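Local coordinates for protein exoglucanase A (Cellulomonas fimi, PDB 7CBD) that hydrolyses beta-1,4-glucosidic linkages of cellulose with inversion of anomeric configuration, releasing cellobiose from the non-reducing ends of the chains, at residues A[334-339]-A[414-419]; A[392-395]-A[401-404]. All coordinates share one frame; numbering follows the deposited sequence.

Contact 1: A[334-339]-A[414-419]; sequences WCNPLG and QWFEEQ
N336 meets both F416 and Q419 with its carboxamide, and it is the residue of 334-339 through which this small, buried contact is made. Just before it, C335 ties the loop to C389 by a disulfide. The side chain of N336 then reaches across: with CG beside the backbone N and anti to the carbonyl carbon (chi1 -58°), the amide is carried to the rim of the F416 ring. There N336 CG lies 3.8 Å from F416 CE1, close to the ring plane, and amide and ring are turned 81° apart: the phenyl meets the flat of the amide with its edge. N336 OD1 accepts a hydrogen bond of 3.0 Å from Q419 NE2. The bond is bent, with 144° at the hydrogen, and the donor is tilted from the carbonyl plane.

In this catalytic domain of glycosyl hydrolase family 6, N336 also belongs to the surroundings of D371, predicted to be an active-site residue, since its backbone N is hydrogen-bonded to D371 OD2. Its ND2 makes weak hydrogen bonds to S370 OG and G372 O.

One residue further on, P337 offers its carbonyl to a water. That water donates to P337 O at 2.7 Å and accepts from Q419 NE2 at 2.9 Å, so Q419 NE2 is gripped by two acceptors, N336 OD1 and the water, which fixes the rotation of the amide. Q419 gets there with an extended chain from the first turn of helix 417-425, for which F416 is the N-cap residue, and Q419 CB lies over one face of the F416 ring, offset toward its rim, 3.4 Å above the plane.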
ATOM      1  N   TRP A 334       3.622   6.385   9.587  1.00  7.28           N
ATOM      2  CA  TRP A 334       3.522   5.296   8.625  1.00  8.07           C
ATOM      3  C   TRP A 334       3.829   3.934   9.222  1.00  8.01           C
ATOM      4  O   TRP A 334       3.478   2.922   8.606  1.00  9.81           O
ATOM      5  CB  TRP A 334       4.449   5.530   7.418  1.00  9.31           C
ATOM      6  CG  TRP A 334       5.907   5.566   7.778  1.00 10.66           C
ATOM      7  CD1 TRP A 334       6.661   6.678   8.021  1.00 11.82           C
ATOM      8  CD2 TRP A 334       6.784   4.439   7.951  1.00 12.09           C
ATOM      9  NE1 TRP A 334       7.950   6.315   8.330  1.00 13.16           N
ATOM     10  CE2 TRP A 334       8.052   4.948   8.291  1.00 13.32           C
ATOM     11  CE3 TRP A 334       6.622   3.054   7.829  1.00 13.17           C
ATOM     12  CZ2 TRP A 334       9.151   4.121   8.527  1.00 14.02           C
ATOM     13  CZ3 TRP A 334       7.710   2.231   8.073  1.00 14.09           C
ATOM     14  CH2 TRP A 334       8.961   2.770   8.410  1.00 14.39           C
ATOM     15  N   CYS A 335       4.468   3.866  10.390  1.00  7.34           N
ATOM     16  CA  CYS A 335       4.977   2.596  10.894  1.00  7.10           C
ATOM     17  C   CYS A 335       4.086   2.047  12.004  1.00  6.28           C
ATOM     18  O   CYS A 335       4.094   2.556  13.134  1.00  6.96           O
ATOM     19  CB  CYS A 335       6.428   2.689  11.354  1.00  7.24           C
ATOM     20  SG  CYS A 335       7.042   1.023  11.658  1.00  7.91           S
ATOM     21  N   ASN A 336       3.350   0.978  11.686  1.00  6.85           N
ATOM     22  CA  ASN A 336       2.508   0.260  12.637  1.00  6.75           C
ATOM     23  C   ASN A 336       1.700   1.192  13.541  1.00  5.75           C
ATOM     24  O   ASN A 336       1.704   1.005  14.765  1.00  6.33           O
ATOM     25  CB  ASN A 336       3.372  -0.640  13.526  1.00  7.81           C
ATOM     26  CG  ASN A 336       4.199  -1.641  12.739  1.00  7.55           C
ATOM     27  OD1 ASN A 336       3.721  -2.252  11.779  1.00  7.26           O
ATOM     28  ND2 ASN A 336       5.451  -1.826  13.156  1.00  7.30           N
ATOM     29  N   PRO A 337       0.989   2.187  13.011  1.00  5.87           N
ATOM     30  CA  PRO A 337       0.234   3.077  13.902  1.00  6.55           C
ATOM     31  C   PRO A 337      -0.801   2.311  14.711  1.00  6.18           C
ATOM     32  O   PRO A 337      -1.522   1.459  14.191  1.00  7.34           O
ATOM     33  CB  PRO A 337      -0.438   4.058  12.939  1.00  6.24           C
ATOM     34  CG  PRO A 337      -0.529   3.311  11.649  1.00  7.19           C
ATOM     35  CD  PRO A 337       0.728   2.493  11.593  1.00  7.13           C
ATOM     36  N   LEU A 338      -0.885   2.643  15.994  1.00  6.42           N
ATOM     37  CA  LEU A 338      -1.825   1.967  16.874  1.00  7.00           C
ATOM     38  C   LEU A 338      -3.263   2.194  16.426  1.00  7.41           C
ATOM     39  O   LEU A 338      -3.643   3.297  16.025  1.00  7.94           O
ATOM     40  CB  LEU A 338      -1.653   2.487  18.299  1.00  7.58           C
ATOM     41  CG  LEU A 338      -0.536   1.773  19.066  1.00  6.99           C
ATOM     42  CD1 LEU A 338      -0.078   2.598  20.254  1.00  7.40           C
ATOM     43  CD2 LEU A 338      -0.981   0.387  19.512  1.00  7.75           C
ATOM     44  N   GLY A 339      -4.065   1.132  16.502  1.00  7.88           N
ATOM     45  CA  GLY A 339      -5.502   1.230  16.345  1.00  8.16           C
ATOM     46  C   GLY A 339      -6.033   1.045  14.939  1.00  7.06           C
ATOM     47  O   GLY A 339      -7.256   1.042  14.754  1.00  8.10           O
ATOM     48  N   GLN A 414       7.323  -9.669   8.897  0.60  9.88           N
ATOM     49  CA  GLN A 414       7.080 -10.723   9.868  0.60 10.03           C
ATOM     50  C   GLN A 414       5.684 -10.586  10.471  0.60  9.21           C
ATOM     51  O   GLN A 414       5.097  -9.499  10.510  0.60  8.73           O
ATOM     52  CB  GLN A 414       8.139 -10.675  10.969  0.60 11.02           C
ATOM     53  CG  GLN A 414       9.549 -10.937  10.463  0.60 12.23           C
ATOM     54  CD  GLN A 414       9.702 -12.330   9.892  0.60 13.92           C
ATOM     55  OE1 GLN A 414       9.503 -13.322  10.590  0.60 15.95           O
ATOM     56  NE2 GLN A 414      10.055 -12.415   8.617  0.60 15.70           N
ATOM     57  N   TRP A 415       5.154 -11.712  10.949  1.00  9.69           N
ATOM     58  CA  TRP A 415       3.805 -11.725  11.501  1.00 10.29           C
ATOM     59  C   TRP A 415       3.751 -10.951  12.811  1.00  9.73           C
ATOM     60  O   TRP A 415       4.557 -11.183  13.720  1.00 10.27           O
ATOM     61  CB  TRP A 415       3.330 -13.157  11.736  1.00 10.73           C
ATOM     62  CG  TRP A 415       1.886 -13.165  12.042  1.00 10.96           C
ATOM     63  CD1 TRP A 415       1.302 -13.291  13.272  1.00 11.94           C
ATOM     64  CD2 TRP A 415       0.824 -12.966  11.109  1.00  8.90           C
ATOM     65  NE1 TRP A 415      -0.061 -13.202  13.154  1.00 12.76           N
ATOM     66  CE2 TRP A 415      -0.379 -13.001  11.836  1.00  9.98           C
ATOM     67  CE3 TRP A 415       0.773 -12.773   9.721  1.00  9.37           C
ATOM     68  CZ2 TRP A 415      -1.614 -12.853  11.229  1.00 10.72           C
ATOM     69  CZ3 TRP A 415      -0.461 -12.627   9.122  1.00  9.70           C
ATOM     70  CH2 TRP A 415      -1.638 -12.671   9.877  1.00  9.67           C
ATOM     71  N   PHE A 416       2.787 -10.044  12.915  1.00  8.83           N
ATOM     72  CA  PHE A 416       2.649  -9.148  14.061  1.00  9.04           C
ATOM     73  C   PHE A 416       1.342  -9.512  14.761  1.00  8.66           C
ATOM     74  O   PHE A 416       0.270  -9.015  14.408  1.00  8.65           O
ATOM     75  CB  PHE A 416       2.651  -7.709  13.551  1.00  9.21           C
ATOM     76  CG  PHE A 416       2.882  -6.667  14.617  1.00  8.27           C
ATOM     77  CD1 PHE A 416       3.157  -5.361  14.248  1.00  8.41           C
ATOM     78  CD2 PHE A 416       2.821  -6.975  15.972  1.00  8.59           C
ATOM     79  CE1 PHE A 416       3.362  -4.380  15.199  1.00  8.07           C
ATOM     80  CE2 PHE A 416       3.032  -5.986  16.937  1.00  8.97           C
ATOM     81  CZ  PHE A 416       3.303  -4.693  16.550  1.00  9.05           C
ATOM     82  N   GLU A 417       1.452 -10.366  15.785  1.00  9.76           N
ATOM     83  CA  GLU A 417       0.288 -11.015  16.384  1.00  9.98           C
ATOM     84  C   GLU A 417      -0.740 -10.011  16.896  1.00  9.99           C
ATOM     85  O   GLU A 417      -1.921 -10.072  16.531  1.00  9.36           O
ATOM     86  CB  GLU A 417       0.751 -11.924  17.520  1.00 10.38           C
ATOM     87  CG  GLU A 417      -0.348 -12.817  18.084  1.00 10.49           C
ATOM     88  CD  GLU A 417      -0.626 -14.032  17.216  1.00  9.94           C
ATOM     89  OE1 GLU A 417       0.039 -14.181  16.169  1.00 11.56           O
ATOM     90  OE2 GLU A 417      -1.505 -14.843  17.575  1.00 10.34           O
ATOM     91  N   GLU A 418      -0.299  -9.089  17.761  0.61 10.35           N
ATOM     92  CA  GLU A 418      -1.214  -8.138  18.384  0.61 11.17           C
ATOM     93  C   GLU A 418      -1.812  -7.201  17.352  0.61  9.39           C
ATOM     94  O   GLU A 418      -3.000  -6.858  17.424  0.61  9.52           O
ATOM     95  CB  GLU A 418      -0.477  -7.326  19.447  0.61 13.57           C
ATOM     96  CG  GLU A 418       0.124  -8.155  20.558  0.61 15.78           C
ATOM     97  CD  GLU A 418       1.609  -8.353  20.388  0.61 16.49           C
ATOM     98  OE1 GLU A 418       2.032  -8.719  19.268  0.61 14.79           O
ATOM     99  OE2 GLU A 418       2.344  -8.134  21.376  0.61 19.04           O
ATOM    100  N   GLN A 419      -0.996  -6.774  16.390  1.00  8.76           N
ATOM    101  CA  GLN A 419      -1.475  -5.870  15.358  1.00  7.51           C
ATOM    102  C   GLN A 419      -2.565  -6.525  14.521  1.00  7.37           C
ATOM    103  O   GLN A 419      -3.573  -5.887  14.204  1.00  8.03           O
ATOM    104  CB  GLN A 419      -0.313  -5.437  14.478  1.00  7.09           C
ATOM    105  CG  GLN A 419      -0.710  -4.471  13.385  1.00  8.30           C
ATOM    106  CD  GLN A 419       0.439  -4.185  12.453  1.00  7.86           C
ATOM    107  OE1 GLN A 419       0.967  -5.097  11.818  1.00  8.36           O
ATOM    108  NE2 GLN A 419       0.857  -2.920  12.382  1.00  8.50           N
TER
HETATM  109  O   HOH W   1      -1.122  -0.773  12.736  1.00  8.29           O

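Contact 2: A[392-395]-A[401-404]; sequences TFVS and QLTG
V394 and L402 lean against each other obliquely on one face of a two-stranded ribbon, with V394 CG2 3.6 Å from L402 CD2. In L402, with CG beside the backbone N (chi1 -73°) and CD1 taking the extended position (chi2 168°), CD2 is the methyl that faces the valine, and it also comes within 3.6 Å of F393 O. The other valine methyl, CG1, rests beside the backbone of Q401. This is a short antiparallel beta hairpin of strands 394-395 and 401-402: V394 and L402 form a non-hydrogen-bonded pair with their CA atoms 4.2 Å apart, and S395 and Q401 form the hydrogen-bonded one. In the latter, S395 N donates to Q401 O at 2.9 Å and 168°. The S395 and Q401 side chains project from the face opposite V394 and L402, and the Q401 amide turns to L398 O and, weakly, to K260.

Past the paired residues, F393 and T403 approach at about a right angle. The methyl T403 CG2 sits at the edge of the phenyl ring, 4.1 Å from F393 CD2, while T403 OG1 is hydrogen-bonded to D390 O. A weak hydrogen bond, 3.2 Å long, runs from T403 N to F393 O.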
ATOM      1  N   THR A 392       8.654   5.218  21.659  1.00  7.03           N
ATOM      2  CA  THR A 392       9.234   6.216  22.551  1.00  7.30           C
ATOM      3  C   THR A 392       9.666   7.476  21.822  1.00  7.82           C
ATOM      4  O   THR A 392      10.118   8.421  22.474  1.00  9.09           O
ATOM      5  CB  THR A 392      10.452   5.663  23.312  1.00  8.12           C
ATOM      6  OG1 THR A 392      11.580   5.561  22.431  1.00  9.55           O
ATOM      7  CG2 THR A 392      10.150   4.316  23.946  1.00  9.15           C
ATOM      8  N   PHE A 393       9.556   7.515  20.498  1.00  7.55           N
ATOM      9  CA  PHE A 393      10.185   8.568  19.710  1.00  7.61           C
ATOM     10  C   PHE A 393       9.208   9.714  19.474  1.00  7.43           C
ATOM     11  O   PHE A 393       8.118   9.509  18.928  1.00  7.95           O
ATOM     12  CB  PHE A 393      10.667   7.984  18.381  1.00  8.13           C
ATOM     13  CG  PHE A 393      11.369   8.973  17.474  1.00  8.95           C
ATOM     14  CD1 PHE A 393      12.477   9.687  17.912  1.00 10.26           C
ATOM     15  CD2 PHE A 393      10.935   9.161  16.170  1.00  8.96           C
ATOM     16  CE1 PHE A 393      13.131  10.578  17.067  1.00 10.86           C
ATOM     17  CE2 PHE A 393      11.585  10.043  15.319  1.00 10.29           C
ATOM     18  CZ  PHE A 393      12.682  10.755  15.767  1.00 10.80           C
ATOM     19  N   VAL A 394       9.604  10.919  19.881  1.00  7.41           N
ATOM     20  CA  VAL A 394       8.917  12.144  19.483  1.00  7.74           C
ATOM     21  C   VAL A 394       9.506  12.579  18.148  1.00  8.32           C
ATOM     22  O   VAL A 394      10.693  12.909  18.063  1.00  9.67           O
ATOM     23  CB  VAL A 394       9.079  13.245  20.544  1.00  8.45           C
ATOM     24  CG1 VAL A 394       8.482  14.546  20.044  1.00  9.06           C
ATOM     25  CG2 VAL A 394       8.434  12.836  21.862  1.00  9.57           C
ATOM     26  N   SER A 395       8.686  12.567  17.101  1.00  7.83           N
ATOM     27  CA  SER A 395       9.241  12.759  15.767  1.00  8.43           C
ATOM     28  C   SER A 395       9.030  14.177  15.267  1.00  8.96           C
ATOM     29  O   SER A 395       7.889  14.666  15.252  1.00  8.56           O
ATOM     30  CB  SER A 395       8.585  11.796  14.787  1.00  9.93           C
ATOM     31  OG  SER A 395       8.965  12.112  13.462  1.00 11.73           O
ATOM     32  N   GLN A 401       5.509  15.137  17.871  1.00  8.25           N
ATOM     33  CA  GLN A 401       4.599  14.278  18.613  1.00  7.77           C
ATOM     34  C   GLN A 401       5.120  12.849  18.578  1.00  7.86           C
ATOM     35  O   GLN A 401       5.894  12.473  17.697  1.00  8.07           O
ATOM     36  CB  GLN A 401       3.180  14.333  18.026  1.00  8.72           C
ATOM     37  CG  GLN A 401       2.561  15.731  18.104  1.00  9.06           C
ATOM     38  CD  GLN A 401       1.207  15.815  17.440  1.00  9.98           C
ATOM     39  OE1 GLN A 401       0.172  15.802  18.115  1.00 10.62           O
ATOM     40  NE2 GLN A 401       1.201  15.897  16.112  1.00 10.73           N
ATOM     41  N   LEU A 402       4.686  12.053  19.553  1.00  8.54           N
ATOM     42  CA  LEU A 402       5.026  10.635  19.581  1.00  8.01           C
ATOM     43  C   LEU A 402       4.469   9.907  18.360  1.00  7.82           C
ATOM     44  O   LEU A 402       3.434  10.278  17.800  1.00  9.47           O
ATOM     45  CB  LEU A 402       4.468   9.987  20.845  1.00  8.99           C
ATOM     46  CG  LEU A 402       5.190  10.336  22.149  1.00  9.47           C
ATOM     47  CD1 LEU A 402       4.387   9.882  23.354  1.00  9.99           C
ATOM     48  CD2 LEU A 402       6.596   9.730  22.189  1.00  9.59           C
ATOM     49  N   THR A 403       5.173   8.839  17.966  1.00  7.11           N
ATOM     50  CA  THR A 403       4.795   8.087  16.775  1.00  6.52           C
ATOM     51  C   THR A 403       3.446   7.400  16.932  1.00  7.17           C
ATOM     52  O   THR A 403       2.768   7.136  15.929  1.00  7.65           O
ATOM     53  CB  THR A 403       5.824   6.996  16.491  1.00  6.84           C
ATOM     54  OG1 THR A 403       5.918   6.139  17.636  1.00  6.81           O
ATOM     55  CG2 THR A 403       7.199   7.580  16.162  1.00  7.30           C
ATOM     56  N   GLY A 404       3.061   7.054  18.157  1.00  6.43           N
ATOM     57  CA  GLY A 404       1.924   6.171  18.313  1.00  6.29           C
ATOM     58  C   GLY A 404       2.134   4.801  17.707  1.00  6.62           C
ATOM     59  O   GLY A 404       1.160   4.111  17.407  1.00  7.45           O
TER

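From the N terminus, the chain first enters contact 1 through 334-339, in the loop between helix 316-323 and strand 347-348. It then completes strands 347-348 and 358-362 at the end of the main, largely parallel sheet, and passes D371, predicted to be an active-site residue. Next comes contact 2, which closes its five-residue turn when 401-404 folds back on 392-395. Only afterwards does 414-419 return to 334-339 and close the larger loop, so contact 2 is nested inside contact 1. Their centres are 15 Å apart, yet they touch: L338 N lies 2.9 Å from G404 O, a probable hydrogen bond joining the hairpin's exit to the loop that faces helix 417-425.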